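Local atomic coordinates of alpha-ketoglutarate-dependent 2,4-dichlorophenoxyacetate dioxygenase (Bradyrhizobium diazoefficiens, PDB entry 5BKE), a protein that probably catalyses the iron- and 2-oxoglutarate-dependent oxidation of aryloxyalkanoate herbicides such as 2,4-dichlorophenoxyacetate. Residues P203-K208 with N259-H264; E32-M37 with P124-L129; H115-F120 with V255-R260. All coordinates share one frame; numbering follows the deposited sequence.

Three contacts lie around the metal site of a dioxygenase core, their centres about 10 Å from one another. Contact 2 closes before contact 1 opens, the segments of contacts 2 and 3 alternate along the chain, and contacts 1 and 3 share Asn259 and Arg260 in the turn joining strands 254-258 and 262-266. Contacts 2 and 3 reach the same mixed sheet, where strands 127-132 and 254-258 are neighbours; contact 1 reaches strand 262-266 of a second sheet. Contact 3 holds two manganese ligands and contact 1 the third, His264, while contact 2 lays helix 27-40 against the mixed sheet, whose strand 254-258 brings Trp257 to the ligand pocket.

Contact 1. Residues P203-K208 with N259-H264; sequences PVHRRK and NRQTMH. With MN (manganese (II) ion), chain N; OGA (N-oxalylglycine), chain O.
His205 and Gln261 supply the polar half of this contact. They approach from opposite directions, and the amide oxygen OE1 of Gln261 arrives at the edge of the imidazole, near its plane, 2.9 Å from NE2 of His205. The N-H points well off the line between them, at 122°, so this hydrogen bond is weak; the ring and amide planes stand 46° apart. The main partner of NE2 is the carbonyl oxygen of Asp38, which probably helps explain the weak link to Gln261, whose own amide nitrogen is engaged by Asp258. Also at the ring edge, in plane, ND1 of His205 accepts a long, weak bond from the backbone N of Arg207, 3.3 Å away.

The second interaction is packing. CG of Pro203 lies 3.4 Å from NH1 of Arg260, and CD of the same proline sits over one face of the guanidinium. A bend at chi3 (-63°) turns the arginine tip while its NE remains salt-bridged to Asp258.

Metal coordination enters within strand 262-266: NE2 of His264 binds manganese at 2.2 Å, beside the chelating N-oxalylglycine.

Donation from NE2 and acceptance at ND1 are consistent with a neutral His205 carrying its proton on NE2. The 203-208 loop meets the approach to the metal-bearing strand through one weak polar link and one van der Waals contact of a proline ring with a guanidinium.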
loop_
_atom_site.group_PDB
_atom_site.type_symbol
_atom_site.label_atom_id
_atom_site.label_comp_id
_atom_site.label_asym_id
_atom_site.label_seq_id
_atom_site.Cartn_x
_atom_site.Cartn_y
_atom_site.Cartn_z
ATOM N N PRO C 203 -15.956 -8.622 27.482
ATOM C CA PRO C 203 -15.239 -9.853 27.856
ATOM C C PRO C 203 -15.044 -10.896 26.741
ATOM O O PRO C 203 -14.150 -11.735 26.854
ATOM C CB PRO C 203 -16.096 -10.427 28.992
ATOM C CG PRO C 203 -17.454 -9.849 28.768
ATOM C CD PRO C 203 -17.199 -8.462 28.264
ATOM N N VAL C 204 -15.858 -10.843 25.688
ATOM C CA VAL C 204 -15.811 -11.846 24.625
ATOM C C VAL C 204 -14.908 -11.371 23.483
ATOM O O VAL C 204 -13.889 -12.002 23.203
ATOM C CB VAL C 204 -17.226 -12.240 24.105
ATOM C CG1 VAL C 204 -17.135 -13.211 22.933
ATOM C CG2 VAL C 204 -18.065 -12.848 25.223
ATOM N N HIS C 205 -15.275 -10.262 22.838
ATOM C CA HIS C 205 -14.557 -9.804 21.642
ATOM C C HIS C 205 -13.555 -8.689 21.921
ATOM O O HIS C 205 -12.808 -8.284 21.022
ATOM C CB HIS C 205 -15.518 -9.432 20.502
ATOM C CG HIS C 205 -16.652 -8.541 20.913
ATOM N ND1 HIS C 205 -16.462 -7.334 21.551
ATOM C CD2 HIS C 205 -17.991 -8.683 20.764
ATOM C CE1 HIS C 205 -17.634 -6.765 21.764
ATOM N NE2 HIS C 205 -18.579 -7.568 21.307
ATOM N N ARG C 206 -13.547 -8.204 23.165
ATOM C CA ARG C 206 -12.582 -7.204 23.650
ATOM C C ARG C 206 -12.649 -5.809 22.999
ATOM O O ARG C 206 -11.731 -4.990 23.177
ATOM C CB ARG C 206 -11.152 -7.771 23.662
ATOM C CG ARG C 206 -10.964 -8.918 24.655
ATOM C CD ARG C 206 -9.502 -9.291 24.841
ATOM N NE ARG C 206 -8.725 -8.218 25.479
ATOM C CZ ARG C 206 -8.598 -8.037 26.793
ATOM N NH1 ARG C 206 -9.197 -8.850 27.656
ATOM N NH2 ARG C 206 -7.870 -7.027 27.247
ATOM N N ARG C 207 -13.741 -5.534 22.277
ATOM C CA ARG C 207 -14.017 -4.180 21.773
ATOM C C ARG C 207 -14.111 -3.222 22.956
ATOM O O ARG C 207 -14.720 -3.553 23.981
ATOM C CB ARG C 207 -15.321 -4.125 20.972
ATOM C CG ARG C 207 -15.322 -4.880 19.643
ATOM C CD ARG C 207 -14.646 -4.116 18.512
ATOM N NE ARG C 207 -15.286 -2.840 18.172
ATOM C CZ ARG C 207 -16.369 -2.699 17.410
ATOM N NH1 ARG C 207 -16.982 -3.760 16.897
ATOM N NH2 ARG C 207 -16.848 -1.488 17.161
ATOM N N LYS C 208 -13.466 -2.066 22.818
ATOM C CA LYS C 208 -13.582 -0.975 23.770
ATOM C C LYS C 208 -14.846 -0.170 23.477
ATOM O O LYS C 208 -15.275 -0.064 22.328
ATOM C CB LYS C 208 -12.361 -0.062 23.694
ATOM C CG LYS C 208 -11.104 -0.621 24.324
ATOM C CD LYS C 208 -10.073 0.482 24.489
ATOM C CE LYS C 208 -9.014 0.080 25.497
ATOM N NZ LYS C 208 -7.853 1.010 25.476
ATOM N N ASN C 259 -26.260 -4.149 27.760
ATOM C CA ASN C 259 -25.987 -2.896 28.497
ATOM C C ASN C 259 -24.496 -2.553 28.522
ATOM O O ASN C 259 -24.129 -1.388 28.675
ATOM C CB ASN C 259 -26.556 -2.974 29.925
ATOM C CG ASN C 259 -28.080 -2.881 29.943
ATOM O OD1 ASN C 259 -28.668 -1.824 29.648
ATOM N ND2 ASN C 259 -28.727 -3.996 30.264
ATOM N N ARG C 260 -23.659 -3.577 28.339
ATOM C CA ARG C 260 -22.200 -3.437 28.349
ATOM C C ARG C 260 -21.635 -2.758 27.072
ATOM O O ARG C 260 -20.468 -2.329 27.068
ATOM C CB ARG C 260 -21.527 -4.804 28.584
ATOM C CG ARG C 260 -22.106 -5.602 29.759
ATOM C CD ARG C 260 -21.568 -7.023 29.828
ATOM N NE ARG C 260 -21.934 -7.804 28.650
ATOM C CZ ARG C 260 -21.575 -9.064 28.417
ATOM N NH1 ARG C 260 -20.837 -9.740 29.296
ATOM N NH2 ARG C 260 -21.973 -9.661 27.297
ATOM N N GLN C 261 -22.482 -2.621 26.038
ATOM C CA GLN C 261 -22.090 -2.101 24.718
ATOM C C GLN C 261 -22.955 -0.955 24.194
ATOM O O GLN C 261 -22.698 -0.461 23.085
ATOM C CB GLN C 261 -22.117 -3.228 23.671
ATOM C CG GLN C 261 -21.220 -4.405 23.988
ATOM C CD GLN C 261 -21.219 -5.434 22.892
ATOM O OE1 GLN C 261 -20.392 -5.366 21.986
ATOM N NE2 GLN C 261 -22.146 -6.398 22.959
ATOM N N THR C 262 -23.975 -0.552 24.962
ATOM C CA THR C 262 -25.010 0.360 24.467
ATOM C C THR C 262 -25.499 1.389 25.481
ATOM O O THR C 262 -25.290 1.248 26.687
ATOM C CB THR C 262 -26.287 -0.391 24.010
ATOM O OG1 THR C 262 -26.867 -1.081 25.129
ATOM C CG2 THR C 262 -26.022 -1.366 22.857
ATOM N N MET C 263 -26.139 2.434 24.956
ATOM C CA MET C 263 -27.119 3.223 25.686
ATOM C C MET C 263 -28.462 3.088 24.992
ATOM O O MET C 263 -28.537 2.677 23.824
ATOM C CB MET C 263 -26.737 4.697 25.738
ATOM C CG MET C 263 -25.667 5.029 26.757
ATOM S SD MET C 263 -25.656 6.766 27.184
ATOM C CE MET C 263 -25.330 7.531 25.584
ATOM N N HIS C 264 -29.520 3.440 25.716
ATOM C CA HIS C 264 -30.866 3.466 25.164
ATOM C C HIS C 264 -31.713 4.534 25.856
ATOM O O HIS C 264 -31.324 5.071 26.912
ATOM C CB HIS C 264 -31.514 2.077 25.220
ATOM C CG HIS C 264 -31.726 1.576 26.605
ATOM N ND1 HIS C 264 -30.719 1.002 27.346
ATOM C CD2 HIS C 264 -32.822 1.588 27.398
ATOM C CE1 HIS C 264 -31.184 0.689 28.539
ATOM N NE2 HIS C 264 -32.460 1.020 28.590
HETATM MN MN MN N . -33.529 1.274 30.528
HETATM C C1 OGA O . -35.866 -0.152 30.076
HETATM C C2 OGA O . -36.105 1.075 29.347
HETATM C C4 OGA O . -37.561 2.240 27.744
HETATM C C5 OGA O . -38.926 1.958 27.180
HETATM O O1 OGA O . -34.728 -0.309 30.580
HETATM O O2 OGA O . -36.781 -1.003 30.132
HETATM O "O2'" OGA O . -35.380 2.038 29.581
HETATM O O3 OGA O . -39.846 1.733 28.001
HETATM N N1 OGA O . -37.073 1.060 28.441
HETATM O O4 OGA O . -39.076 1.945 25.936
#

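Contact 2. Residues E32-M37 with P124-L129; sequences EVESAM and PAKFSL
Met37, on helix 27-40, reaches across to the ring of Phe127 at the start of strand 127-132. CB of Met37 comes first, 3.5 Å from CZ of Phe127. CG follows at 3.9 Å from CE2 of Phe127, and from there the chain turns twice, at chi2 (-64°) and chi3 (-77°), folding back over the aromatic face instead of running past it. SD stands almost straight above the ring, but high, 4.8 Å from the centroid of Phe127, in a Met-aromatic contact. The terminal CE drops closer: it lies over the middle of the ring, 3.7 Å from the Phe127 centroid, as a CH-pi contact.

The methionine projects from the helix onto the sheet, where it also touches Leu43 of strand 42-45 and Met256 of strand 254-258. These strands, with 127-132, belong to the mixed sheet of the TauD/TfdA dioxygenase core, in the cupin clan, and the helix packs along its surface.

The other face of Phe127 is taken by its own neighbour in sequence: CE of Lys126 rides 3.8 Å above the Phe127 ring plane, displaced toward the rim. Glu34, one helical turn before Met37, brings its CG to the ring edge, 4.3 Å from CZ of Phe127. Beyond that edge its extended chain crosses the lysine at about a right angle, and OE2 of Glu34 forms a salt bridge with NZ of Lys126 at 2.8 Å. The ammonium meets this oxygen from 36° out of the carboxylate plane and also donates to the carbonyl oxygen of Phe62.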
loop_
_atom_site.group_PDB
_atom_site.type_symbol
_atom_site.label_atom_id
_atom_site.label_comp_id
_atom_site.label_asym_id
_atom_site.label_seq_id
_atom_site.Cartn_x
_atom_site.Cartn_y
_atom_site.Cartn_z
ATOM N N GLU C 32 -26.144 -19.434 20.026
ATOM C CA GLU C 32 -26.316 -18.545 18.857
ATOM C C GLU C 32 -26.838 -17.159 19.207
ATOM O O GLU C 32 -26.308 -16.152 18.699
ATOM C CB GLU C 32 -27.209 -19.184 17.787
ATOM C CG GLU C 32 -26.582 -20.366 17.059
ATOM C CD GLU C 32 -25.297 -19.988 16.359
ATOM O OE1 GLU C 32 -25.378 -19.444 15.231
ATOM O OE2 GLU C 32 -24.210 -20.218 16.942
ATOM N N VAL C 33 -27.860 -17.106 20.073
ATOM C CA VAL C 33 -28.453 -15.825 20.473
ATOM C C VAL C 33 -27.416 -14.989 21.212
ATOM O O VAL C 33 -27.255 -13.787 20.919
ATOM C CB VAL C 33 -29.742 -15.984 21.312
ATOM C CG1 VAL C 33 -30.225 -14.633 21.840
ATOM C CG2 VAL C 33 -30.835 -16.665 20.494
ATOM N N GLU C 34 -26.693 -15.622 22.140
ATOM C CA GLU C 34 -25.673 -14.898 22.904
ATOM C C GLU C 34 -24.513 -14.359 22.019
ATOM O O GLU C 34 -24.067 -13.220 22.229
ATOM C CB GLU C 34 -25.149 -15.714 24.094
ATOM C CG GLU C 34 -24.185 -14.908 24.946
ATOM C CD GLU C 34 -24.030 -15.395 26.379
ATOM O OE1 GLU C 34 -24.510 -16.505 26.719
ATOM O OE2 GLU C 34 -23.394 -14.646 27.163
ATOM N N SER C 35 -24.037 -15.164 21.056
ATOM C CA SER C 35 -23.013 -14.690 20.097
ATOM C C SER C 35 -23.519 -13.516 19.279
ATOM O O SER C 35 -22.766 -12.555 19.045
ATOM C CB SER C 35 -22.520 -15.792 19.157
ATOM O OG SER C 35 -22.116 -16.923 19.894
ATOM N N ALA C 36 -24.795 -13.581 18.872
ATOM C CA ALA C 36 -25.458 -12.480 18.167
ATOM C C ALA C 36 -25.534 -11.232 19.047
ATOM O O ALA C 36 -25.403 -10.110 18.554
ATOM C CB ALA C 36 -26.841 -12.896 17.702
ATOM N N MET C 37 -25.733 -11.439 20.352
ATOM C CA MET C 37 -25.736 -10.342 21.319
ATOM C C MET C 37 -24.347 -9.726 21.421
ATOM O O MET C 37 -24.223 -8.511 21.482
ATOM C CB MET C 37 -26.239 -10.801 22.702
ATOM C CG MET C 37 -27.746 -11.066 22.788
ATOM S SD MET C 37 -28.787 -9.606 22.531
ATOM C CE MET C 37 -28.612 -8.788 24.110
ATOM N N PRO C 124 -22.975 -3.885 37.164
ATOM C CA PRO C 124 -24.100 -3.458 36.324
ATOM C C PRO C 124 -24.660 -4.604 35.482
ATOM O O PRO C 124 -23.965 -5.594 35.251
ATOM C CB PRO C 124 -23.475 -2.385 35.434
ATOM C CG PRO C 124 -22.045 -2.817 35.284
ATOM C CD PRO C 124 -21.674 -3.465 36.594
ATOM N N ALA C 125 -25.901 -4.448 35.028
ATOM C CA ALA C 125 -26.623 -5.463 34.252
ATOM C C ALA C 125 -25.887 -5.918 32.981
ATOM O O ALA C 125 -25.142 -5.150 32.385
ATOM C CB ALA C 125 -27.997 -4.942 33.887
ATOM N N LYS C 126 -26.097 -7.179 32.614
ATOM C CA LYS C 126 -25.655 -7.726 31.349
ATOM C C LYS C 126 -26.726 -7.427 30.277
ATOM O O LYS C 126 -26.645 -6.394 29.602
ATOM C CB LYS C 126 -25.384 -9.227 31.514
ATOM C CG LYS C 126 -24.605 -9.875 30.386
ATOM C CD LYS C 126 -24.346 -11.340 30.699
ATOM C CE LYS C 126 -24.236 -12.170 29.425
ATOM N NZ LYS C 126 -24.009 -13.617 29.701
ATOM N N PHE C 127 -27.740 -8.289 30.153
ATOM C CA PHE C 127 -28.797 -8.099 29.144
ATOM C C PHE C 127 -30.084 -7.586 29.760
ATOM O O PHE C 127 -30.440 -7.967 30.887
ATOM C CB PHE C 127 -29.118 -9.397 28.382
ATOM C CG PHE C 127 -27.953 -9.990 27.617
ATOM C CD1 PHE C 127 -26.841 -9.223 27.251
ATOM C CD2 PHE C 127 -27.998 -11.323 27.222
ATOM C CE1 PHE C 127 -25.790 -9.786 26.539
ATOM C CE2 PHE C 127 -26.948 -11.893 26.498
ATOM C CZ PHE C 127 -25.840 -11.123 26.166
ATOM N N SER C 128 -30.772 -6.733 29.013
ATOM C CA SER C 128 -32.153 -6.358 29.289
ATOM C C SER C 128 -33.062 -6.810 28.151
ATOM O O SER C 128 -32.711 -6.669 26.969
ATOM C CB SER C 128 -32.276 -4.855 29.453
ATOM O OG SER C 128 -31.495 -4.375 30.530
ATOM N N LEU C 129 -34.234 -7.331 28.504
ATOM C CA LEU C 129 -35.163 -7.909 27.519
ATOM C C LEU C 129 -36.548 -7.278 27.648
ATOM O O LEU C 129 -37.241 -7.512 28.640
ATOM C CB LEU C 129 -35.254 -9.428 27.692
ATOM C CG LEU C 129 -33.995 -10.276 27.506
ATOM C CD1 LEU C 129 -33.064 -10.287 28.714
ATOM C CD2 LEU C 129 -34.425 -11.688 27.163
#

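Contact 3. Residues H115-F120 with V255-R260; sequences HSDSSF and VMWDNR. With MN (manganese (II) ion), chain N; OGA (N-oxalylglycine), chain O.
Asp117 meets Trp257 beside the metal. Its OD1 binds manganese at 2.1 Å, alongside NE2 of His115 and the two N-oxalylglycine oxygens O1 and O2'. The second carboxylate oxygen, OD2, lies at the edge of the indole, where NE1 of Trp257 gives it a weak bond of 3.3 Å; O1 of the ligand sits near the same ring plane, 3.5 Å from CZ2 of Trp257. A stronger partner of OD2 is the hydroxyl of Ser128.

His115-Ser116-Asp117 reads as the His-X-Asp motif of 2-oxoglutarate dioxygenases, and His264 completes the facial triad of two histidines and one carboxylate.

Asn259 forms the next shell. OD1 of Asn259 accepts a fairly straight hydrogen bond (156°) from the backbone N of Asp117 at 2.9 Å, arriving from above the carbonyl plane, and a weak one from NE1 of Trp257 at 3.1 Å. ND2 of Asn259 bonds to Ser128, the residue that also holds OD2 of Asp117. Were Asn259 replaced by an alanine, the Asp117 amide and the Ser128 hydroxyl would probably lose this mate, leaving the metal-binding carboxylate less firmly positioned.

Farther out, chi1 of -177° swings OG of Ser116 to the side away from its own amide nitrogen, from where it donates to the carbonyl oxygen of Asn259 at 2.8 Å. Ser116 also opens the type II beta turn that runs to Ser119. In the other segment, OD1 of Asp258 accepts from the backbone N of Arg260 at 3.0 Å, closing an Asx turn.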
loop_
_atom_site.group_PDB
_atom_site.type_symbol
_atom_site.label_atom_id
_atom_site.label_comp_id
_atom_site.label_asym_id
_atom_site.label_seq_id
_atom_site.Cartn_x
_atom_site.Cartn_y
_atom_site.Cartn_z
ATOM N N HIS C 115 -29.309 6.195 28.689
ATOM C CA HIS C 115 -28.829 5.461 29.853
ATOM C C HIS C 115 -28.453 4.031 29.507
ATOM O O HIS C 115 -28.880 3.490 28.482
ATOM C CB HIS C 115 -29.869 5.494 31.005
ATOM C CG HIS C 115 -31.096 4.658 30.769
ATOM N ND1 HIS C 115 -32.177 5.113 30.044
ATOM C CD2 HIS C 115 -31.427 3.415 31.192
ATOM C CE1 HIS C 115 -33.114 4.179 30.019
ATOM N NE2 HIS C 115 -32.681 3.135 30.703
ATOM N N SER C 116 -27.641 3.440 30.380
ATOM C CA SER C 116 -27.335 2.010 30.375
ATOM C C SER C 116 -27.920 1.468 31.684
ATOM O O SER C 116 -27.719 2.078 32.743
ATOM C CB SER C 116 -25.818 1.813 30.301
ATOM O OG SER C 116 -25.477 0.449 30.231
ATOM N N ASP C 117 -28.669 0.367 31.619
ATOM C CA ASP C 117 -29.464 -0.077 32.772
ATOM C C ASP C 117 -28.570 -0.504 33.923
ATOM O O ASP C 117 -27.531 -1.175 33.708
ATOM C CB ASP C 117 -30.394 -1.249 32.430
ATOM C CG ASP C 117 -31.554 -0.862 31.535
ATOM O OD1 ASP C 117 -32.041 0.288 31.584
ATOM O OD2 ASP C 117 -32.000 -1.753 30.780
ATOM N N SER C 118 -29.006 -0.105 35.126
ATOM C CA SER C 118 -28.353 -0.475 36.386
ATOM C C SER C 118 -26.873 -0.080 36.456
ATOM O O SER C 118 -26.075 -0.741 37.138
ATOM C CB SER C 118 -28.541 -1.971 36.674
ATOM O OG SER C 118 -29.895 -2.270 36.960
ATOM N N SER C 119 -26.501 0.993 35.752
ATOM C CA SER C 119 -25.131 1.494 35.800
ATOM C C SER C 119 -24.807 2.085 37.194
ATOM O O SER C 119 -23.632 2.275 37.543
ATOM C CB SER C 119 -24.857 2.479 34.647
ATOM O OG SER C 119 -25.526 3.715 34.807
ATOM N N PHE C 120 -25.868 2.356 37.968
ATOM C CA PHE C 120 -25.811 2.742 39.395
ATOM C C PHE C 120 -25.543 1.576 40.365
ATOM O O PHE C 120 -25.563 1.774 41.579
ATOM C CB PHE C 120 -27.118 3.453 39.800
ATOM C CG PHE C 120 -28.357 2.661 39.491
ATOM C CD1 PHE C 120 -28.775 1.615 40.334
ATOM C CD2 PHE C 120 -29.107 2.939 38.340
ATOM C CE1 PHE C 120 -29.913 0.868 40.027
ATOM C CE2 PHE C 120 -30.256 2.201 38.037
ATOM C CZ PHE C 120 -30.655 1.163 38.878
ATOM N N VAL C 255 -37.446 -6.721 22.183
ATOM C CA VAL C 255 -36.138 -6.142 21.907
ATOM C C VAL C 255 -35.244 -6.384 23.121
ATOM O O VAL C 255 -35.629 -6.103 24.264
ATOM C CB VAL C 255 -36.222 -4.638 21.538
ATOM C CG1 VAL C 255 -34.848 -4.068 21.231
ATOM C CG2 VAL C 255 -37.127 -4.439 20.321
ATOM N N MET C 256 -34.063 -6.938 22.862
ATOM C CA MET C 256 -33.077 -7.198 23.910
ATOM C C MET C 256 -31.747 -6.548 23.583
ATOM O O MET C 256 -31.319 -6.525 22.419
ATOM C CB MET C 256 -32.930 -8.694 24.200
ATOM C CG MET C 256 -32.388 -9.557 23.076
ATOM S SD MET C 256 -32.329 -11.322 23.479
ATOM C CE MET C 256 -31.292 -11.365 24.950
ATOM N N TRP C 257 -31.106 -5.989 24.603
ATOM C CA TRP C 257 -29.878 -5.240 24.396
ATOM C C TRP C 257 -28.791 -5.594 25.402
ATOM O O TRP C 257 -29.091 -6.005 26.540
ATOM C CB TRP C 257 -30.148 -3.728 24.356
ATOM C CG TRP C 257 -30.765 -3.147 25.605
ATOM C CD1 TRP C 257 -30.096 -2.648 26.696
ATOM C CD2 TRP C 257 -32.166 -2.971 25.879
ATOM N NE1 TRP C 257 -30.990 -2.196 27.630
ATOM C CE2 TRP C 257 -32.266 -2.374 27.161
ATOM C CE3 TRP C 257 -33.345 -3.276 25.175
ATOM C CZ2 TRP C 257 -33.499 -2.067 27.755
ATOM C CZ3 TRP C 257 -34.576 -2.966 25.761
ATOM C CH2 TRP C 257 -34.640 -2.373 27.043
ATOM N N ASP C 258 -27.540 -5.450 24.964
ATOM C CA ASP C 258 -26.398 -5.604 25.839
ATOM C C ASP C 258 -26.057 -4.254 26.442
ATOM O O ASP C 258 -25.624 -3.325 25.741
ATOM C CB ASP C 258 -25.200 -6.214 25.102
ATOM C CG ASP C 258 -24.046 -6.559 26.038
ATOM O OD1 ASP C 258 -24.149 -6.341 27.272
ATOM O OD2 ASP C 258 -23.021 -7.073 25.534
ATOM N N ASN C 259 -26.260 -4.149 27.760
ATOM C CA ASN C 259 -25.987 -2.896 28.497
ATOM C C ASN C 259 -24.496 -2.553 28.522
ATOM O O ASN C 259 -24.129 -1.388 28.675
ATOM C CB ASN C 259 -26.556 -2.974 29.925
ATOM C CG ASN C 259 -28.080 -2.881 29.943
ATOM O OD1 ASN C 259 -28.668 -1.824 29.648
ATOM N ND2 ASN C 259 -28.727 -3.996 30.264
ATOM N N ARG C 260 -23.659 -3.577 28.339
ATOM C CA ARG C 260 -22.200 -3.437 28.349
ATOM C C ARG C 260 -21.635 -2.758 27.072
ATOM O O ARG C 260 -20.468 -2.329 27.068
ATOM C CB ARG C 260 -21.527 -4.804 28.584
ATOM C CG ARG C 260 -22.106 -5.602 29.759
ATOM C CD ARG C 260 -21.568 -7.023 29.828
ATOM N NE ARG C 260 -21.934 -7.804 28.650
ATOM C CZ ARG C 260 -21.575 -9.064 28.417
ATOM N NH1 ARG C 260 -20.837 -9.740 29.296
ATOM N NH2 ARG C 260 -21.973 -9.661 27.297
HETATM MN MN MN N . -33.529 1.274 30.528
HETATM C C1 OGA O . -35.866 -0.152 30.076
HETATM C C2 OGA O . -36.105 1.075 29.347
HETATM C C4 OGA O . -37.561 2.240 27.744
HETATM C C5 OGA O . -38.926 1.958 27.180
HETATM O O1 OGA O . -34.728 -0.309 30.580
HETATM O O2 OGA O . -36.781 -1.003 30.132
HETATM O "O2'" OGA O . -35.380 2.038 29.581
HETATM O O3 OGA O . -39.846 1.733 28.001
HETATM N N1 OGA O . -37.073 1.060 28.441
HETATM O O4 OGA O . -39.076 1.945 25.936
#